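Local structure of condensin complex subunit 3 (Schizosaccharomyces pombe, 5OQR) at residues A[92-97]-A[134-139]; A[334-339]-A[375-380]; A[550-555]-A[594-599]; A[612-617]-A[657-662]. The protein serves as the regulatory subunit of condensin, the complex required to convert interphase chromatin into condensed, mitotic-like chromosomes. One frame throughout, in Å; residues are numbered along the deposited sequence.

Contact 1. Residues A[92-97]-A[134-139]; sequences KDKTVR and ESIVRL
Lys94 and Glu134 meet where two consecutive HEAT repeats adjoin, each residue at the start of a helix: Lys94 opens helix 94-108 in HEAT 2, and Glu134 stands at the N-cap position of helix 135-145 in HEAT 3. The lysine CB rests on CG of Glu134 at 3.7 Å. With chi1 at 67° its CG lies between the backbone N and the carbonyl carbon, near CD1 of Ile136, and the extended chain beyond runs at about a right angle across the glutamate. CD comes to 3.3 Å from Glu134 OE1, CE stays beside the same oxygen, and NZ reaches it in a long salt bridge of 3.8 Å. Behind this pair, Val137 turns CG2 onto the backbone, 3.6 Å from Lys94 O, and touches Arg97 CB at 4.1 Å. The Arg97 guanidinium is paired with Asp132, which also accepts a hydrogen bond from Glu134 N, linking both helix starts to one carboxylate. A chain of another protein packs on Lys92, Asp93 and Val96. Within 134-139, Arg138 NE donates a hydrogen bond of 3.2 Å to Glu134 O, approaching from above the carbonyl plane, 59° out of it.

Contact 2. Residues A[334-339]-A[375-380]; sequences PEVVQL and MVDEIG
Two helix starts of the all-helical solenoid face each other here, Val336 and Val337 in the first turn of helix 336-348 against Gly380 in that of helix 378-394, where HEAT 6 begins. The backbones come close, with 5.0 Å between the CA atoms of Val337 and Gly380. Glycine permits this: a CB at that position would point toward 334-339 and fall on CG2 of Val336. The two methyls of Val336 divide the work. CG1 lies against the end of Met375, 3.4 Å from CE and 3.9 Å from SD, because the thioether chain bends at chi3 (74°) and brings its methyl round to the valine. CG2 sits over the glycine, 3.4 Å from Gly380 CA, and is flanked by the carboxylate of Asp377, whose OD2 is 3.9 Å away. Val337 adds CG2, 3.8 Å from Gly380 CA, and its carbonyl O accepts a hydrogen bond from Lys383 NZ of the opposing helix. Cutting Val336 back to an alanine is likely to strand the Met375 methyl without its apolar partner and open a gap above Gly380. Asp377, the centre of an inverse gamma turn, and Glu335 both occupy N-cap positions, and Asp377 OD2 comes within 4.8 Å of Glu335 OE1. The like charges are likely to be eased by the positive ends of the two helix dipoles, while between the segments themselves attraction rests on methyl, thioether and glycine surfaces, so fit rather than polar bonding joins them.

Contact 3. Residues A[550-555]-A[594-599]; sequences MLIQHG and LVILHY
The carbonyl O of Leu551 accepts the backbone N of Gly555 at 2.8 Å and is also met from the other segment by a methyl, CD2 of Leu597, at 3.6 Å. That methyl reaches on to CB of Leu551 at 3.9 Å, while the other branch of Leu597, CD1, approaches CA of Ile552, so the leucine lies against the last turn of helix 537-554. On one flank Ile552 and Ile596 cross at about a right angle, with their CD1 methyls 3.8 Å apart and their CG2 methyls also near each other. On the other flank Leu551 sends CD1 over one face of the Tyr599 ring, 4.1 Å above its plane and displaced toward the rim. Tyr599 has CG anti to the backbone N (chi1 179°), which carries the ring from the helix end toward that methyl; its hydroxyl shares a weak hydrogen bond with Ser567 OG. Both helices finish at this level. Gly555, with phi 113°, ends the first at backbone angles that would press a CB against the carbonyl O of His554, and His598, also with positive phi, ends the second after a wider pi-type turn. Lys556, next after Gly555, ties the ends together by a hydrogen bond from its NZ to His598 O. A chain of another protein packs apolar side chains on Ile552 and Ile596, extending this hydrophobic surface. Neighbouring helix ends joined through aliphatic side chains, one of them in HEAT 8, are characteristic of a HEAT-type helical solenoid.

Contact 4. Residues A[612-617]-A[657-662]; sequences YFEPNT and LEIYRD
Phe613 turns its carbonyl O, at the last turn of helix 601-613, to the hydroxyl of Tyr660, which donates a weak hydrogen bond of 3.3 Å. The oxygen lies at the ring edge, in the plane of the tyrosine, and is 3.7 Å from Tyr660 CE2. The ring of Phe613 itself heads elsewhere, onto Ile675 of helix 669-682. Glu614, the first residue beyond the helix, holds CG anti to its N (chi1 -176°) and stretches out until OE1 comes to 4.1 Å from CD1 of Ile659. Here the turn after one helix of the solenoid, within the C-terminal condensin domain, lies against the closing turns of helix 639-661. Pro615 rests on two residues of that helix: its CD packs at 3.7 Å on Ile659 CG2 and at 3.8 Å on Tyr660 CE2. Tyr660 also lies on Ile672 and Ile675, and an alanine in its place would probably leave the Phe613 carbonyl without this donor and open a gap between Pro615 and helix 669-682. Residues 615-617 form a 3-10 turn, where Thr617 N bonds Glu614 O at 3.3 Å and Thr617 OG1 is hydrogen-bonded to Gln583 and Gln611.

How the contacts relate
The four contacts follow one another along the chain, each closing before the next opens, and each joins two helices of an elongated all-helical solenoid. Contact 1, between HEAT 2 and HEAT 3, lies far from contact 2: their centres are about 72 Å apart, on opposite sides of the chain's centre. Contacts 3 and 4 are neighbours, with centres about 30 Å and nearest atoms about 11 Å apart; helix 580-597 of the former is followed directly by helix 601-613 of the latter, and both lie in the C-terminal condensin family region. Contacts 1 and 2 join helix beginnings, contact 3 helix ends. Another protein's chain reaches contacts 1 and 3, whose centres are about 58 Å apart, so that chain probably extends along a good part of the subunit.

Contact 1. Residues A[92-97]-A[134-139]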
# COMPACT_ATOMS: atom_id res chain seq x y z
N LYS A 92 -28.86 -0.65 30.22
CA LYS A 92 -29.42 -0.17 28.97
C LYS A 92 -28.94 1.22 28.58
O LYS A 92 -28.90 1.53 27.38
CB LYS A 92 -30.95 -0.18 29.05
CG LYS A 92 -31.58 -1.48 28.55
CD LYS A 92 -30.95 -2.70 29.21
CE LYS A 92 -31.62 -3.99 28.75
NZ LYS A 92 -31.68 -4.12 27.27
N ASP A 93 -28.57 2.06 29.54
CA ASP A 93 -27.90 3.31 29.22
C ASP A 93 -26.47 3.00 28.81
O ASP A 93 -25.65 2.61 29.65
CB ASP A 93 -27.93 4.26 30.42
CG ASP A 93 -29.33 4.50 30.94
OD1 ASP A 93 -30.29 4.38 30.15
OD2 ASP A 93 -29.47 4.83 32.13
N LYS A 94 -26.17 3.15 27.52
CA LYS A 94 -24.84 2.80 27.04
C LYS A 94 -23.75 3.49 27.84
O LYS A 94 -22.62 2.97 27.93
CB LYS A 94 -24.71 3.16 25.55
CG LYS A 94 -24.74 4.64 25.25
CD LYS A 94 -24.75 4.89 23.75
CE LYS A 94 -24.87 6.37 23.42
NZ LYS A 94 -25.33 6.58 22.02
N THR A 95 -24.06 4.64 28.44
CA THR A 95 -23.07 5.34 29.25
C THR A 95 -22.92 4.72 30.63
O THR A 95 -21.81 4.71 31.18
CB THR A 95 -23.45 6.82 29.35
OG1 THR A 95 -24.86 6.93 29.59
CG2 THR A 95 -23.08 7.53 28.05
N VAL A 96 -24.01 4.21 31.21
CA VAL A 96 -23.88 3.44 32.44
C VAL A 96 -22.96 2.24 32.22
O VAL A 96 -22.16 1.88 33.08
CB VAL A 96 -25.27 3.01 32.95
CG1 VAL A 96 -25.15 2.00 34.09
CG2 VAL A 96 -26.05 4.22 33.40
N ARG A 97 -23.07 1.61 31.05
CA ARG A 97 -22.14 0.54 30.70
C ARG A 97 -20.75 1.09 30.42
O ARG A 97 -19.74 0.50 30.82
CB ARG A 97 -22.66 -0.23 29.48
CG ARG A 97 -23.40 -1.51 29.82
CD ARG A 97 -23.90 -2.18 28.55
NE ARG A 97 -24.73 -1.27 27.76
CZ ARG A 97 -25.06 -1.46 26.49
NH1 ARG A 97 -24.62 -2.53 25.84
NH2 ARG A 97 -25.82 -0.58 25.86
N GLU A 134 -22.26 -0.88 21.27
CA GLU A 134 -21.68 0.45 21.15
C GLU A 134 -20.16 0.37 21.14
O GLU A 134 -19.57 -0.46 21.84
CB GLU A 134 -22.16 1.34 22.31
CG GLU A 134 -23.66 1.32 22.50
CD GLU A 134 -24.42 1.77 21.27
OE1 GLU A 134 -24.54 2.99 21.06
OE2 GLU A 134 -24.87 0.90 20.50
N SER A 135 -19.54 1.24 20.35
CA SER A 135 -18.09 1.21 20.22
C SER A 135 -17.41 1.71 21.49
O SER A 135 -16.36 1.19 21.88
CB SER A 135 -17.65 2.04 19.01
OG SER A 135 -18.04 3.40 19.17
N ILE A 136 -17.99 2.72 22.14
CA ILE A 136 -17.37 3.30 23.32
C ILE A 136 -17.25 2.27 24.43
O ILE A 136 -16.27 2.24 25.18
CB ILE A 136 -18.16 4.55 23.78
CG1 ILE A 136 -19.59 4.16 24.17
CG2 ILE A 136 -18.14 5.60 22.68
CD1 ILE A 136 -20.45 5.32 24.64
N VAL A 137 -18.25 1.40 24.56
CA VAL A 137 -18.22 0.37 25.60
C VAL A 137 -17.09 -0.61 25.33
O VAL A 137 -16.33 -0.97 26.24
CB VAL A 137 -19.58 -0.34 25.69
CG1 VAL A 137 -19.55 -1.42 26.76
CG2 VAL A 137 -20.69 0.66 25.97
N ARG A 138 -16.97 -1.07 24.09
CA ARG A 138 -15.89 -1.98 23.73
C ARG A 138 -14.53 -1.38 24.05
O ARG A 138 -13.66 -2.05 24.62
CB ARG A 138 -15.99 -2.34 22.25
CG ARG A 138 -17.13 -3.27 21.90
CD ARG A 138 -17.22 -3.47 20.40
NE ARG A 138 -18.01 -2.42 19.77
CZ ARG A 138 -17.90 -2.06 18.49
NH1 ARG A 138 -17.02 -2.65 17.70
NH2 ARG A 138 -18.67 -1.09 18.01
N LEU A 139 -14.33 -0.12 23.67
CA LEU A 139 -13.06 0.55 23.93
C LEU A 139 -12.65 0.40 25.39
O LEU A 139 -11.58 -0.13 25.70
CB LEU A 139 -13.17 2.03 23.55
CG LEU A 139 -11.87 2.78 23.24
CD1 LEU A 139 -12.19 4.18 22.75
CD2 LEU A 139 -10.94 2.85 24.45

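Contact 2. Residues A[334-339]-A[375-380]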
# COMPACT_ATOMS: atom_id res chain seq x y z
N PRO A 334 35.83 7.29 -4.25
CA PRO A 334 37.09 7.17 -4.98
C PRO A 334 36.95 7.61 -6.43
O PRO A 334 35.86 7.69 -7.00
CB PRO A 334 37.39 5.67 -4.90
CG PRO A 334 36.06 5.03 -4.83
CD PRO A 334 35.18 5.98 -4.06
N GLU A 335 38.10 7.91 -7.02
CA GLU A 335 38.17 8.19 -8.44
C GLU A 335 38.00 6.89 -9.23
O GLU A 335 38.20 5.79 -8.71
CB GLU A 335 39.50 8.85 -8.79
CG GLU A 335 39.82 10.09 -7.96
CD GLU A 335 39.45 11.38 -8.67
OE1 GLU A 335 40.08 11.69 -9.71
OE2 GLU A 335 38.53 12.08 -8.21
N VAL A 336 37.61 7.04 -10.50
CA VAL A 336 37.34 5.86 -11.32
C VAL A 336 38.56 4.96 -11.41
O VAL A 336 38.44 3.74 -11.51
CB VAL A 336 36.86 6.29 -12.72
CG1 VAL A 336 35.58 7.09 -12.62
CG2 VAL A 336 37.93 7.10 -13.41
N VAL A 337 39.76 5.54 -11.37
CA VAL A 337 40.98 4.74 -11.41
C VAL A 337 41.02 3.78 -10.23
O VAL A 337 41.24 2.57 -10.40
CB VAL A 337 42.22 5.65 -11.43
CG1 VAL A 337 43.51 4.82 -11.37
CG2 VAL A 337 42.22 6.53 -12.67
N GLN A 338 40.80 4.30 -9.03
CA GLN A 338 40.75 3.44 -7.85
C GLN A 338 39.55 2.50 -7.92
O GLN A 338 39.64 1.34 -7.51
CB GLN A 338 40.68 4.29 -6.58
CG GLN A 338 41.69 5.42 -6.50
CD GLN A 338 41.26 6.50 -5.53
OE1 GLN A 338 40.97 7.63 -5.93
NE2 GLN A 338 41.20 6.17 -4.25
N LEU A 339 38.42 3.00 -8.42
CA LEU A 339 37.22 2.17 -8.53
C LEU A 339 37.45 0.99 -9.45
O LEU A 339 37.13 -0.16 -9.11
CB LEU A 339 36.05 3.02 -9.03
CG LEU A 339 34.70 2.32 -9.11
CD1 LEU A 339 34.13 2.09 -7.72
CD2 LEU A 339 33.74 3.13 -9.96
N MET A 375 32.37 11.23 -15.48
CA MET A 375 33.83 11.14 -15.43
C MET A 375 34.42 11.96 -16.56
O MET A 375 34.51 11.50 -17.70
CB MET A 375 34.29 9.69 -15.49
CG MET A 375 33.58 8.79 -16.50
SD MET A 375 33.89 7.05 -16.13
CE MET A 375 32.84 6.83 -14.70
N VAL A 376 34.83 13.19 -16.24
CA VAL A 376 35.65 13.99 -17.14
C VAL A 376 37.07 13.47 -17.23
O VAL A 376 37.82 13.87 -18.13
CB VAL A 376 35.66 15.46 -16.70
CG1 VAL A 376 34.24 16.02 -16.70
CG2 VAL A 376 36.30 15.62 -15.33
N ASP A 377 37.47 12.60 -16.30
CA ASP A 377 38.81 12.02 -16.30
C ASP A 377 38.96 11.05 -17.46
O ASP A 377 38.72 9.85 -17.31
CB ASP A 377 39.09 11.32 -14.98
CG ASP A 377 40.49 10.75 -14.91
OD1 ASP A 377 41.37 11.24 -15.64
OD2 ASP A 377 40.71 9.80 -14.12
N GLU A 378 39.34 11.56 -18.63
CA GLU A 378 39.58 10.70 -19.78
C GLU A 378 40.45 9.51 -19.40
O GLU A 378 40.15 8.37 -19.77
CB GLU A 378 40.23 11.50 -20.91
CG GLU A 378 39.28 12.47 -21.60
CD GLU A 378 39.97 13.72 -22.11
OE1 GLU A 378 40.87 14.24 -21.40
OE2 GLU A 378 39.62 14.19 -23.21
N ILE A 379 41.52 9.76 -18.64
CA ILE A 379 42.46 8.71 -18.27
C ILE A 379 41.71 7.55 -17.62
O ILE A 379 41.79 6.40 -18.07
CB ILE A 379 43.54 9.26 -17.33
CG1 ILE A 379 44.43 10.27 -18.06
CG2 ILE A 379 44.40 8.13 -16.75
CD1 ILE A 379 43.98 11.72 -17.95
N GLY A 380 40.97 7.85 -16.55
CA GLY A 380 40.24 6.81 -15.85
C GLY A 380 39.08 6.26 -16.64
O GLY A 380 38.71 5.10 -16.48

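Contact 3. Residues A[550-555]-A[594-599]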
# COMPACT_ATOMS: atom_id res chain seq x y z
N MET A 550 5.78 -2.55 -29.42
CA MET A 550 5.82 -2.09 -30.81
C MET A 550 4.78 -1.01 -31.06
O MET A 550 5.03 -0.05 -31.79
CB MET A 550 5.61 -3.27 -31.75
CG MET A 550 6.78 -4.24 -31.78
SD MET A 550 6.68 -5.49 -33.09
CE MET A 550 5.14 -6.28 -32.70
N LEU A 551 3.59 -1.14 -30.45
CA LEU A 551 2.57 -0.11 -30.59
C LEU A 551 3.00 1.19 -29.93
O LEU A 551 2.92 2.26 -30.53
CB LEU A 551 1.25 -0.60 -29.99
CG LEU A 551 0.48 -1.65 -30.80
CD1 LEU A 551 -0.61 -2.27 -29.96
CD2 LEU A 551 -0.11 -1.02 -32.05
N ILE A 552 3.45 1.11 -28.68
CA ILE A 552 3.86 2.31 -27.96
C ILE A 552 5.04 2.97 -28.65
O ILE A 552 5.09 4.20 -28.80
CB ILE A 552 4.18 1.96 -26.49
CG1 ILE A 552 2.91 1.51 -25.77
CG2 ILE A 552 4.81 3.15 -25.77
CD1 ILE A 552 3.16 0.79 -24.48
N GLN A 553 6.01 2.17 -29.09
CA GLN A 553 7.21 2.73 -29.70
C GLN A 553 6.92 3.28 -31.09
O GLN A 553 7.20 4.45 -31.38
CB GLN A 553 8.31 1.66 -29.77
CG GLN A 553 9.58 2.09 -30.49
CD GLN A 553 10.33 3.18 -29.76
OE1 GLN A 553 10.31 3.24 -28.53
NE2 GLN A 553 11.00 4.04 -30.51
N HIS A 554 6.35 2.46 -31.97
CA HIS A 554 6.23 2.81 -33.38
C HIS A 554 4.93 3.52 -33.72
O HIS A 554 4.85 4.14 -34.79
CB HIS A 554 6.36 1.55 -34.24
CG HIS A 554 7.70 0.90 -34.15
ND1 HIS A 554 8.87 1.63 -34.13
CD2 HIS A 554 8.07 -0.40 -34.07
CE1 HIS A 554 9.90 0.81 -34.04
NE2 HIS A 554 9.44 -0.43 -34.01
N GLY A 555 3.92 3.43 -32.88
CA GLY A 555 2.68 4.14 -33.11
C GLY A 555 1.52 3.19 -33.38
O GLY A 555 1.69 2.02 -33.73
N LEU A 594 -4.01 2.25 -23.19
CA LEU A 594 -5.07 3.24 -23.06
C LEU A 594 -4.50 4.60 -22.67
O LEU A 594 -4.80 5.61 -23.32
CB LEU A 594 -6.10 2.77 -22.02
CG LEU A 594 -7.39 2.13 -22.54
CD1 LEU A 594 -7.12 1.11 -23.64
CD2 LEU A 594 -8.12 1.46 -21.40
N VAL A 595 -3.68 4.65 -21.63
CA VAL A 595 -3.16 5.92 -21.15
C VAL A 595 -2.21 6.54 -22.18
O VAL A 595 -2.26 7.75 -22.43
CB VAL A 595 -2.46 5.73 -19.79
CG1 VAL A 595 -1.84 7.04 -19.32
CG2 VAL A 595 -3.44 5.21 -18.76
N ILE A 596 -1.34 5.73 -22.77
CA ILE A 596 -0.31 6.25 -23.65
C ILE A 596 -0.88 6.55 -25.03
O ILE A 596 -0.62 7.61 -25.61
CB ILE A 596 0.88 5.27 -23.74
CG1 ILE A 596 1.47 5.00 -22.36
CG2 ILE A 596 1.96 5.82 -24.67
CD1 ILE A 596 2.43 3.83 -22.33
N LEU A 597 -1.66 5.62 -25.58
CA LEU A 597 -2.08 5.67 -26.97
C LEU A 597 -3.56 5.97 -27.18
O LEU A 597 -3.94 6.34 -28.29
CB LEU A 597 -1.75 4.34 -27.66
CG LEU A 597 -0.50 4.26 -28.54
CD1 LEU A 597 0.71 4.87 -27.87
CD2 LEU A 597 -0.22 2.81 -28.90
N HIS A 598 -4.39 5.83 -26.15
CA HIS A 598 -5.84 5.79 -26.33
C HIS A 598 -6.20 4.74 -27.38
O HIS A 598 -6.77 5.03 -28.43
CB HIS A 598 -6.40 7.17 -26.71
CG HIS A 598 -6.49 8.12 -25.55
ND1 HIS A 598 -7.17 7.81 -24.39
CD2 HIS A 598 -6.00 9.37 -25.39
CE1 HIS A 598 -7.09 8.83 -23.56
NE2 HIS A 598 -6.38 9.79 -24.14
N TYR A 599 -5.85 3.50 -27.07
CA TYR A 599 -5.95 2.38 -28.00
C TYR A 599 -7.29 1.69 -27.78
O TYR A 599 -7.41 0.75 -27.00
CB TYR A 599 -4.78 1.43 -27.81
CG TYR A 599 -4.79 0.22 -28.71
CD1 TYR A 599 -4.39 0.31 -30.04
CD2 TYR A 599 -5.18 -1.03 -28.24
CE1 TYR A 599 -4.39 -0.79 -30.86
CE2 TYR A 599 -5.19 -2.13 -29.06
CZ TYR A 599 -4.79 -2.01 -30.37
OH TYR A 599 -4.79 -3.11 -31.20

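Contact 4. Residues A[612-617]-A[657-662]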
# COMPACT_ATOMS: atom_id res chain seq x y z
N TYR A 612 -11.64 -6.59 -13.45
CA TYR A 612 -11.11 -5.98 -12.24
C TYR A 612 -11.99 -6.27 -11.03
O TYR A 612 -11.49 -6.48 -9.92
CB TYR A 612 -10.97 -4.47 -12.45
CG TYR A 612 -10.58 -3.70 -11.21
CD1 TYR A 612 -9.33 -3.87 -10.63
CD2 TYR A 612 -11.45 -2.80 -10.63
CE1 TYR A 612 -8.96 -3.16 -9.50
CE2 TYR A 612 -11.10 -2.09 -9.50
CZ TYR A 612 -9.85 -2.27 -8.94
OH TYR A 612 -9.50 -1.56 -7.82
N PHE A 613 -13.31 -6.30 -11.23
CA PHE A 613 -14.25 -6.57 -10.15
C PHE A 613 -14.75 -8.01 -10.14
O PHE A 613 -15.54 -8.37 -9.26
CB PHE A 613 -15.45 -5.62 -10.24
CG PHE A 613 -15.13 -4.20 -9.87
CD1 PHE A 613 -14.72 -3.87 -8.59
CD2 PHE A 613 -15.26 -3.18 -10.80
CE1 PHE A 613 -14.44 -2.57 -8.25
CE2 PHE A 613 -14.98 -1.87 -10.46
CZ PHE A 613 -14.57 -1.57 -9.19
N GLU A 614 -14.32 -8.84 -11.08
CA GLU A 614 -14.87 -10.18 -11.20
C GLU A 614 -14.40 -11.05 -10.04
O GLU A 614 -13.24 -10.95 -9.62
CB GLU A 614 -14.46 -10.81 -12.53
CG GLU A 614 -15.08 -12.18 -12.76
CD GLU A 614 -15.03 -12.60 -14.20
OE1 GLU A 614 -15.81 -13.51 -14.58
OE2 GLU A 614 -14.22 -12.03 -14.97
N PRO A 615 -15.26 -11.91 -9.49
CA PRO A 615 -14.82 -12.76 -8.37
C PRO A 615 -13.75 -13.77 -8.75
O PRO A 615 -12.89 -14.06 -7.92
CB PRO A 615 -16.12 -13.45 -7.93
CG PRO A 615 -17.05 -13.33 -9.09
CD PRO A 615 -16.72 -12.02 -9.71
N ASN A 616 -13.78 -14.32 -9.97
CA ASN A 616 -12.80 -15.33 -10.33
C ASN A 616 -11.38 -14.78 -10.35
O ASN A 616 -10.43 -15.57 -10.36
CB ASN A 616 -13.14 -15.94 -11.70
CG ASN A 616 -12.92 -14.97 -12.85
OD1 ASN A 616 -12.43 -13.86 -12.67
ND2 ASN A 616 -13.28 -15.40 -14.05
N THR A 617 -11.22 -13.46 -10.35
CA THR A 617 -9.92 -12.82 -10.38
C THR A 617 -9.56 -12.16 -9.06
O THR A 617 -8.50 -11.53 -8.96
CB THR A 617 -9.90 -11.77 -11.51
OG1 THR A 617 -10.42 -12.35 -12.71
CG2 THR A 617 -8.48 -11.28 -11.80
N LEU A 657 -23.63 -7.82 -12.35
CA LEU A 657 -24.78 -8.33 -11.59
C LEU A 657 -25.06 -9.79 -11.94
O LEU A 657 -25.27 -10.62 -11.05
CB LEU A 657 -26.01 -7.46 -11.86
CG LEU A 657 -26.14 -6.18 -11.03
CD1 LEU A 657 -27.33 -5.38 -11.51
CD2 LEU A 657 -26.29 -6.49 -9.55
N GLU A 658 -25.07 -10.12 -13.23
CA GLU A 658 -25.30 -11.50 -13.63
C GLU A 658 -24.21 -12.42 -13.08
O GLU A 658 -24.49 -13.51 -12.59
CB GLU A 658 -25.37 -11.61 -15.15
CG GLU A 658 -26.48 -10.78 -15.77
CD GLU A 658 -26.82 -11.23 -17.18
OE1 GLU A 658 -26.20 -12.19 -17.67
OE2 GLU A 658 -27.71 -10.61 -17.80
N ILE A 659 -22.95 -11.98 -13.17
CA ILE A 659 -21.84 -12.78 -12.65
C ILE A 659 -22.02 -13.01 -11.15
O ILE A 659 -21.76 -14.11 -10.64
CB ILE A 659 -20.50 -12.09 -12.95
CG1 ILE A 659 -20.20 -12.15 -14.45
CG2 ILE A 659 -19.36 -12.74 -12.16
CD1 ILE A 659 -19.13 -11.18 -14.89
N TYR A 660 -22.45 -11.98 -10.43
CA TYR A 660 -22.44 -12.03 -8.97
C TYR A 660 -23.54 -12.92 -8.40
O TYR A 660 -23.32 -13.55 -7.36
CB TYR A 660 -22.55 -10.61 -8.41
CG TYR A 660 -21.24 -10.05 -7.94
CD1 TYR A 660 -21.03 -9.75 -6.60
CD2 TYR A 660 -20.20 -9.82 -8.83
CE1 TYR A 660 -19.82 -9.24 -6.16
CE2 TYR A 660 -18.99 -9.31 -8.40
CZ TYR A 660 -18.81 -9.02 -7.06
OH TYR A 660 -17.60 -8.51 -6.63
N ARG A 661 -24.71 -12.97 -9.04
CA ARG A 661 -25.77 -13.84 -8.55
C ARG A 661 -25.30 -15.28 -8.43
O ARG A 661 -25.78 -16.03 -7.57
CB ARG A 661 -26.99 -13.75 -9.46
CG ARG A 661 -27.61 -12.37 -9.55
CD ARG A 661 -28.87 -12.38 -10.41
NE ARG A 661 -28.65 -13.05 -11.69
CZ ARG A 661 -29.60 -13.24 -12.61
NH1 ARG A 661 -30.84 -12.82 -12.39
NH2 ARG A 661 -29.30 -13.86 -13.74
N ASP A 662 -24.37 -15.70 -9.29
CA ASP A 662 -23.85 -17.06 -9.26
C ASP A 662 -22.64 -17.14 -8.34
O ASP A 662 -22.69 -17.76 -7.28
CB ASP A 662 -23.48 -17.52 -10.67
CG ASP A 662 -24.66 -17.47 -11.62
OD1 ASP A 662 -25.81 -17.49 -11.14
OD2 ASP A 662 -24.43 -17.41 -12.84